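Local atomic coordinates of CheA (Treponema denticola, PDB entry 6Y1Y), a protein that is a histidine kinase that probably relays sensory signals from chemoreceptors to the flagellar motors by autophosphorylation and phosphate transfer to CheY or CheB. Residues L16-L27 against S107-L118. Sequence-based numbering, arbitrary orientation.
Sequences LVSETVITKASL and SSQNLGRISGEL
First torsions of -61° in Thr23 and -64° in Ile114 put Thr23 OG1 and Ile114 CG1 each beside its own backbone N and both CG2 branches anti to it. The two side chains slide past one another in opposite directions. Each is a knob in a hole of the facing helix: Thr23 sits among Ser107, Asn110, Leu111 and Ile114, and Ile114 among Leu16, Glu19, Thr20 and Thr23. Ile114 CD1 lies 3.5 Å from Thr23 OG1, while its other branch, CG2, comes 3.2 Å from Thr20 OG1. Both threonine hydroxyls donate to the carbonyl four residues back, Thr20 to Leu16 O and Thr23 to Glu19 O, approaching from the face opposite to the backbone N-H that shares the acceptor. Thr23 OG1 also accepts from Asn110 ND2 at 3.2 Å, a bent bond with an N-H...O angle of 136°. Along one flank, Arg113 bends at chi3 and donates through NH2 to the syn side of Glu19 OE1 at 2.8 Å, with the carboxylate and guanidinium planes nearly aligned. Asn110 OD1 takes a further bond from NH2, and Glu117 OE1 forms a salt bridge with NH1 at 2.7 Å. A water bridges Glu19 OE1 and Asn110 ND2. Toward the other flank, Leu118 CD2 packs 3.8 Å from Leu16 CB, and Leu27 CD1 meets Leu111 CD2; Leu27 also packs on Leu111 of the second subunit. The axes of these segments of helices 7-67 and 93-125 approach to 9.7 Å and run antiparallel, as part of the helical hairpin of the CheA dimerization domain. With Arg113 held between Glu19 and Glu117, its positive charge probably offsets the repulsion between the two carboxylates, while the intrahelical bonds of the threonine hydroxyls satisfy polar atoms within the buried interface.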
ATOM      1  N   LEU B  16      -0.476  27.788 -11.363  1.00 23.04           N
ATOM      2  CA  LEU B  16      -0.097  26.407 -11.650  1.00 24.39           C
ATOM      3  C   LEU B  16       0.870  25.874 -10.601  1.00 21.79           C
ATOM      4  O   LEU B  16       0.772  24.709 -10.192  1.00 20.00           O
ATOM      5  CB  LEU B  16       0.515  26.302 -13.048  1.00 21.99           C
ATOM      6  CG  LEU B  16      -0.487  26.194 -14.201  1.00 27.99           C
ATOM      7  CD1 LEU B  16       0.236  26.120 -15.536  1.00 28.21           C
ATOM      8  CD2 LEU B  16      -1.393  24.986 -14.013  1.00 29.80           C
ATOM      9  N   VAL B  17       1.808  26.710 -10.144  1.00 22.19           N
ATOM     10  CA  VAL B  17       2.743  26.257  -9.121  1.00 17.81           C
ATOM     11  C   VAL B  17       2.014  26.061  -7.795  1.00 22.24           C
ATOM     12  O   VAL B  17       2.299  25.121  -7.043  1.00 19.29           O
ATOM     13  CB  VAL B  17       3.920  27.244  -8.984  1.00 22.81           C
ATOM     14  CG1 VAL B  17       4.802  26.874  -7.795  1.00 24.14           C
ATOM     15  CG2 VAL B  17       4.736  27.291 -10.271  1.00 21.86           C
ATOM     16  N   SER B  18       1.022  26.909  -7.518  1.00 24.45           N
ATOM     17  CA  SER B  18       0.192  26.711  -6.332  1.00 24.37           C
ATOM     18  C   SER B  18      -0.524  25.365  -6.376  1.00 20.64           C
ATOM     19  O   SER B  18      -0.568  24.643  -5.369  1.00 22.17           O
ATOM     20  CB  SER B  18      -0.816  27.857  -6.200  1.00 21.50           C
ATOM     21  OG  SER B  18      -1.737  27.603  -5.161  1.00 28.92           O
ATOM     22  N   GLU B  19      -1.095  25.010  -7.530  1.00 21.02           N
ATOM     23  CA  GLU B  19      -1.723  23.699  -7.681  1.00 18.28           C
ATOM     24  C   GLU B  19      -0.713  22.578  -7.484  1.00 18.62           C
ATOM     25  O   GLU B  19      -1.057  21.504  -6.973  1.00 16.88           O
ATOM     26  CB  GLU B  19      -2.363  23.563  -9.060  1.00 20.61           C
ATOM     27  CG  GLU B  19      -3.653  24.319  -9.288  1.00 29.27           C
ATOM     28  CD  GLU B  19      -4.290  23.920 -10.607  1.00 34.40           C
ATOM     29  OE1 GLU B  19      -4.948  22.856 -10.646  1.00 36.02           O
ATOM     30  OE2 GLU B  19      -4.113  24.651 -11.608  1.00 41.68           O
ATOM     31  N   THR B  20       0.525  22.791  -7.939  1.00 17.55           N
ATOM     32  CA  THR B  20       1.570  21.788  -7.766  1.00 16.50           C
ATOM     33  C   THR B  20       1.876  21.577  -6.296  1.00 15.13           C
ATOM     34  O   THR B  20       2.022  20.437  -5.840  1.00 15.10           O
ATOM     35  CB  THR B  20       2.840  22.210  -8.509  1.00 16.09           C
ATOM     36  OG1 THR B  20       2.539  22.446  -9.892  1.00 17.07           O
ATOM     37  CG2 THR B  20       3.902  21.129  -8.414  1.00 14.92           C
ATOM     38  N   VAL B  21       1.968  22.673  -5.537  1.00 16.00           N
ATOM     39  CA  VAL B  21       2.271  22.591  -4.111  1.00 12.58           C
ATOM     40  C   VAL B  21       1.144  21.891  -3.360  1.00 15.73           C
ATOM     41  O   VAL B  21       1.388  21.101  -2.439  1.00 16.28           O
ATOM     42  CB  VAL B  21       2.545  24.000  -3.552  1.00 16.22           C
ATOM     43  CG1 VAL B  21       2.582  23.970  -2.025  1.00 16.74           C
ATOM     44  CG2 VAL B  21       3.854  24.554  -4.116  1.00 21.63           C
ATOM     45  N   ILE B  22      -0.103  22.161  -3.745  1.00 16.87           N
ATOM     46  CA  ILE B  22      -1.238  21.502  -3.105  1.00 16.54           C
ATOM     47  C   ILE B  22      -1.196  20.012  -3.386  1.00 16.23           C
ATOM     48  O   ILE B  22      -1.374  19.180  -2.487  1.00 16.17           O
ATOM     49  CB  ILE B  22      -2.560  22.115  -3.602  1.00 18.76           C
ATOM     50  CG1 ILE B  22      -2.675  23.573  -3.160  1.00 19.14           C
ATOM     51  CG2 ILE B  22      -3.749  21.273  -3.149  1.00 21.76           C
ATOM     52  CD1 ILE B  22      -3.836  24.312  -3.799  1.00 25.57           C
ATOM     53  N   THR B  23      -0.944  19.655  -4.643  1.00 13.62           N
ATOM     54  CA  THR B  23      -0.850  18.249  -5.005  1.00 15.29           C
ATOM     55  C   THR B  23       0.304  17.569  -4.274  1.00 13.36           C
ATOM     56  O   THR B  23       0.153  16.446  -3.774  1.00 13.91           O
ATOM     57  CB  THR B  23      -0.710  18.137  -6.525  1.00 15.95           C
ATOM     58  OG1 THR B  23      -1.870  18.712  -7.142  1.00 18.76           O
ATOM     59  CG2 THR B  23      -0.605  16.696  -6.952  1.00 13.95           C
ATOM     60  N   LYS B  24       1.458  18.244  -4.179  1.00 14.95           N
ATOM     61  CA  LYS B  24       2.585  17.692  -3.424  1.00 14.41           C
ATOM     62  C   LYS B  24       2.210  17.426  -1.972  1.00 16.16           C
ATOM     63  O   LYS B  24       2.555  16.375  -1.415  1.00 16.01           O
ATOM     64  CB  LYS B  24       3.790  18.638  -3.497  1.00 17.29           C
ATOM     65  CG  LYS B  24       5.073  18.093  -2.847  1.00 19.22           C
ATOM     66  CD  LYS B  24       5.231  18.432  -1.348  1.00 19.99           C
ATOM     67  CE  LYS B  24       6.202  17.453  -0.673  1.00 24.79           C
ATOM     68  NZ  LYS B  24       6.393  17.684   0.793  1.00 27.86           N
ATOM     69  N   ALA B  25       1.516  18.367  -1.335  1.00 13.21           N
ATOM     70  CA  ALA B  25       1.107  18.156   0.050  1.00 14.36           C
ATOM     71  C   ALA B  25       0.202  16.937   0.164  1.00 14.09           C
ATOM     72  O   ALA B  25       0.297  16.166   1.130  1.00 16.57           O
ATOM     73  CB  ALA B  25       0.414  19.405   0.597  1.00 14.86           C
ATOM     74  N   SER B  26      -0.669  16.724  -0.825  1.00 12.99           N
ATOM     75  CA  SER B  26      -1.554  15.567  -0.775  1.00 13.26           C
ATOM     76  C   SER B  26      -0.770  14.279  -0.996  1.00 14.24           C
ATOM     77  O   SER B  26      -1.001  13.277  -0.312  1.00 13.52           O
ATOM     78  CB  SER B  26      -2.653  15.724  -1.823  1.00 15.20           C
ATOM     79  OG  SER B  26      -3.433  14.546  -1.961  1.00 18.23           O
ATOM     80  N   LEU B  27       0.207  14.310  -1.902  1.00 12.40           N
ATOM     81  CA  LEU B  27       1.047  13.141  -2.134  1.00 12.51           C
ATOM     82  C   LEU B  27       1.865  12.815  -0.897  1.00 13.11           C
ATOM     83  O   LEU B  27       2.061  11.640  -0.572  1.00 11.94           O
ATOM     84  CB  LEU B  27       1.962  13.377  -3.340  1.00 11.52           C
ATOM     85  CG  LEU B  27       1.226  13.365  -4.677  1.00 10.70           C
ATOM     86  CD1 LEU B  27       2.060  14.003  -5.769  1.00 13.63           C
ATOM     87  CD2 LEU B  27       0.839  11.939  -5.073  1.00 14.14           C
ATOM     88  N   SER B 107      -4.352  11.942  -7.023  1.00 12.01           N
ATOM     89  CA  SER B 107      -3.382  13.036  -6.939  1.00 11.79           C
ATOM     90  C   SER B 107      -2.311  12.908  -8.009  1.00 13.96           C
ATOM     91  O   SER B 107      -1.850  13.919  -8.555  1.00 13.26           O
ATOM     92  CB  SER B 107      -2.741  13.067  -5.555  1.00 11.36           C
ATOM     93  OG  SER B 107      -3.693  13.370  -4.547  1.00 19.64           O
ATOM     94  N   SER B 108      -1.889  11.677  -8.308  1.00 13.10           N
ATOM     95  CA  SER B 108      -0.905  11.454  -9.365  1.00 11.38           C
ATOM     96  C   SER B 108      -1.443  11.882 -10.721  1.00 13.90           C
ATOM     97  O   SER B 108      -0.729  12.510 -11.512  1.00 13.58           O
ATOM     98  CB  SER B 108      -0.502   9.980  -9.392  1.00 12.16           C
ATOM     99  OG  SER B 108       0.511   9.740 -10.356  1.00 15.91           O
ATOM    100  N   GLN B 109      -2.706  11.562 -11.009  1.00 12.54           N
ATOM    101  CA  GLN B 109      -3.253  11.990 -12.291  1.00 14.53           C
ATOM    102  C   GLN B 109      -3.339  13.507 -12.363  1.00 14.48           C
ATOM    103  O   GLN B 109      -3.069  14.102 -13.414  1.00 15.20           O
ATOM    104  CB  GLN B 109      -4.627  11.377 -12.521  1.00 14.27           C
ATOM    105  CG  GLN B 109      -5.177  11.734 -13.884  1.00 15.76           C
ATOM    106  CD  GLN B 109      -6.439  10.982 -14.226  1.00 14.01           C
ATOM    107  OE1 GLN B 109      -6.393   9.812 -14.618  1.00 19.42           O
ATOM    108  NE2 GLN B 109      -7.567  11.651 -14.104  1.00 14.91           N
ATOM    109  N   ASN B 110      -3.710  14.147 -11.257  1.00 11.97           N
ATOM    110  CA  ASN B 110      -3.752  15.600 -11.234  1.00 14.88           C
ATOM    111  C   ASN B 110      -2.371  16.183 -11.481  1.00 15.32           C
ATOM    112  O   ASN B 110      -2.225  17.163 -12.223  1.00 15.46           O
ATOM    113  CB  ASN B 110      -4.314  16.090  -9.899  1.00 14.34           C
ATOM    114  CG  ASN B 110      -4.829  17.513  -9.974  1.00 24.29           C
ATOM    115  OD1 ASN B 110      -5.543  17.879 -10.909  1.00 26.29           O
ATOM    116  ND2 ASN B 110      -4.451  18.326  -9.002  1.00 22.34           N
ATOM    117  N   LEU B 111      -1.338  15.563 -10.906  1.00 13.03           N
ATOM    118  CA  LEU B 111       0.020  16.041 -11.132  1.00 14.64           C
ATOM    119  C   LEU B 111       0.397  15.939 -12.599  1.00 17.20           C
ATOM    120  O   LEU B 111       1.048  16.841 -13.139  1.00 15.59           O
ATOM    121  CB  LEU B 111       1.005  15.256 -10.269  1.00 12.98           C
ATOM    122  CG  LEU B 111       2.466  15.674 -10.455  1.00 15.56           C
ATOM    123  CD1 LEU B 111       2.658  17.115 -10.051  1.00 13.54           C
ATOM    124  CD2 LEU B 111       3.375  14.770  -9.655  1.00 17.22           C
ATOM    125  N   GLY B 112      -0.011  14.854 -13.265  1.00 16.19           N
ATOM    126  CA  GLY B 112       0.244  14.746 -14.693  1.00 19.13           C
ATOM    127  C   GLY B 112      -0.396  15.870 -15.482  1.00 21.05           C
ATOM    128  O   GLY B 112       0.229  16.448 -16.376  1.00 22.25           O
ATOM    129  N   ARG B 113      -1.635  16.226 -15.142  1.00 18.57           N
ATOM    130  CA  ARG B 113      -2.298  17.325 -15.838  1.00 19.80           C
ATOM    131  C   ARG B 113      -1.583  18.643 -15.574  1.00 22.90           C
ATOM    132  O   ARG B 113      -1.328  19.421 -16.502  1.00 20.47           O
ATOM    133  CB  ARG B 113      -3.766  17.415 -15.421  1.00 23.55           C
ATOM    134  CG  ARG B 113      -4.513  18.541 -16.129  1.00 26.19           C
ATOM    135  CD  ARG B 113      -5.858  18.845 -15.490  1.00 37.79           C
ATOM    136  NE  ARG B 113      -5.742  19.197 -14.077  1.00 33.68           N
ATOM    137  CZ  ARG B 113      -5.330  20.380 -13.626  1.00 34.74           C
ATOM    138  NH1 ARG B 113      -4.986  21.342 -14.476  1.00 38.25           N
ATOM    139  NH2 ARG B 113      -5.265  20.605 -12.319  1.00 29.18           N
ATOM    140  N   ILE B 114      -1.238  18.903 -14.313  1.00 18.38           N
ATOM    141  CA  ILE B 114      -0.558  20.148 -13.971  1.00 18.59           C
ATOM    142  C   ILE B 114       0.793  20.223 -14.669  1.00 20.79           C
ATOM    143  O   ILE B 114       1.177  21.273 -15.202  1.00 19.94           O
ATOM    144  CB  ILE B 114      -0.424  20.280 -12.443  1.00 16.49           C
ATOM    145  CG1 ILE B 114      -1.804  20.392 -11.799  1.00 19.59           C
ATOM    146  CG2 ILE B 114       0.418  21.496 -12.085  1.00 20.15           C
ATOM    147  CD1 ILE B 114      -1.794  19.999 -10.346  1.00 21.34           C
ATOM    148  N   SER B 115       1.529  19.107 -14.699  1.00 18.85           N
ATOM    149  CA  SER B 115       2.857  19.114 -15.302  1.00 19.97           C
ATOM    150  C   SER B 115       2.788  19.419 -16.794  1.00 22.95           C
ATOM    151  O   SER B 115       3.657  20.114 -17.330  1.00 22.80           O
ATOM    152  CB  SER B 115       3.556  17.776 -15.063  1.00 19.47           C
ATOM    153  OG  SER B 115       3.049  16.776 -15.925  1.00 27.55           O
ATOM    154  N   GLY B 116       1.760  18.914 -17.479  1.00 22.11           N
ATOM    155  CA  GLY B 116       1.564  19.280 -18.872  1.00 26.68           C
ATOM    156  C   GLY B 116       1.307  20.764 -19.047  1.00 24.34           C
ATOM    157  O   GLY B 116       1.843  21.396 -19.963  1.00 24.27           O
ATOM    158  N   GLU B 117       0.492  21.344 -18.167  1.00 22.64           N
ATOM    159  CA  GLU B 117       0.219  22.774 -18.231  1.00 23.48           C
ATOM    160  C   GLU B 117       1.461  23.590 -17.893  1.00 26.60           C
ATOM    161  O   GLU B 117       1.711  24.634 -18.507  1.00 25.45           O
ATOM    162  CB  GLU B 117      -0.930  23.132 -17.289  1.00 26.94           C
ATOM    163  CG  GLU B 117      -2.295  22.644 -17.753  1.00 31.84           C
ATOM    164  CD  GLU B 117      -3.431  23.255 -16.949  1.00 39.53           C
ATOM    165  OE1 GLU B 117      -3.433  23.112 -15.707  1.00 37.08           O
ATOM    166  OE2 GLU B 117      -4.320  23.884 -17.559  1.00 48.27           O
ATOM    167  N   LEU B 118       2.241  23.143 -16.903  1.00 22.34           N
ATOM    168  CA  LEU B 118       3.486  23.829 -16.568  1.00 20.91           C
ATOM    169  C   LEU B 118       4.443  23.840 -17.748  1.00 24.22           C
ATOM    170  O   LEU B 118       5.111  24.850 -18.005  1.00 26.88           O
ATOM    171  CB  LEU B 118       4.154  23.168 -15.364  1.00 22.24           C
ATOM    172  CG  LEU B 118       3.656  23.512 -13.960  1.00 18.81           C
ATOM    173  CD1 LEU B 118       4.223  22.502 -12.972  1.00 22.55           C
ATOM    174  CD2 LEU B 118       4.030  24.927 -13.555  1.00 22.25           C
TER
HETATM  175  O   HOH W   1      -5.191  20.999  -8.767  1.00 31.76           O
HETATM  176  O   HOH W   2      -2.632  11.851  -2.678  1.00 18.09           O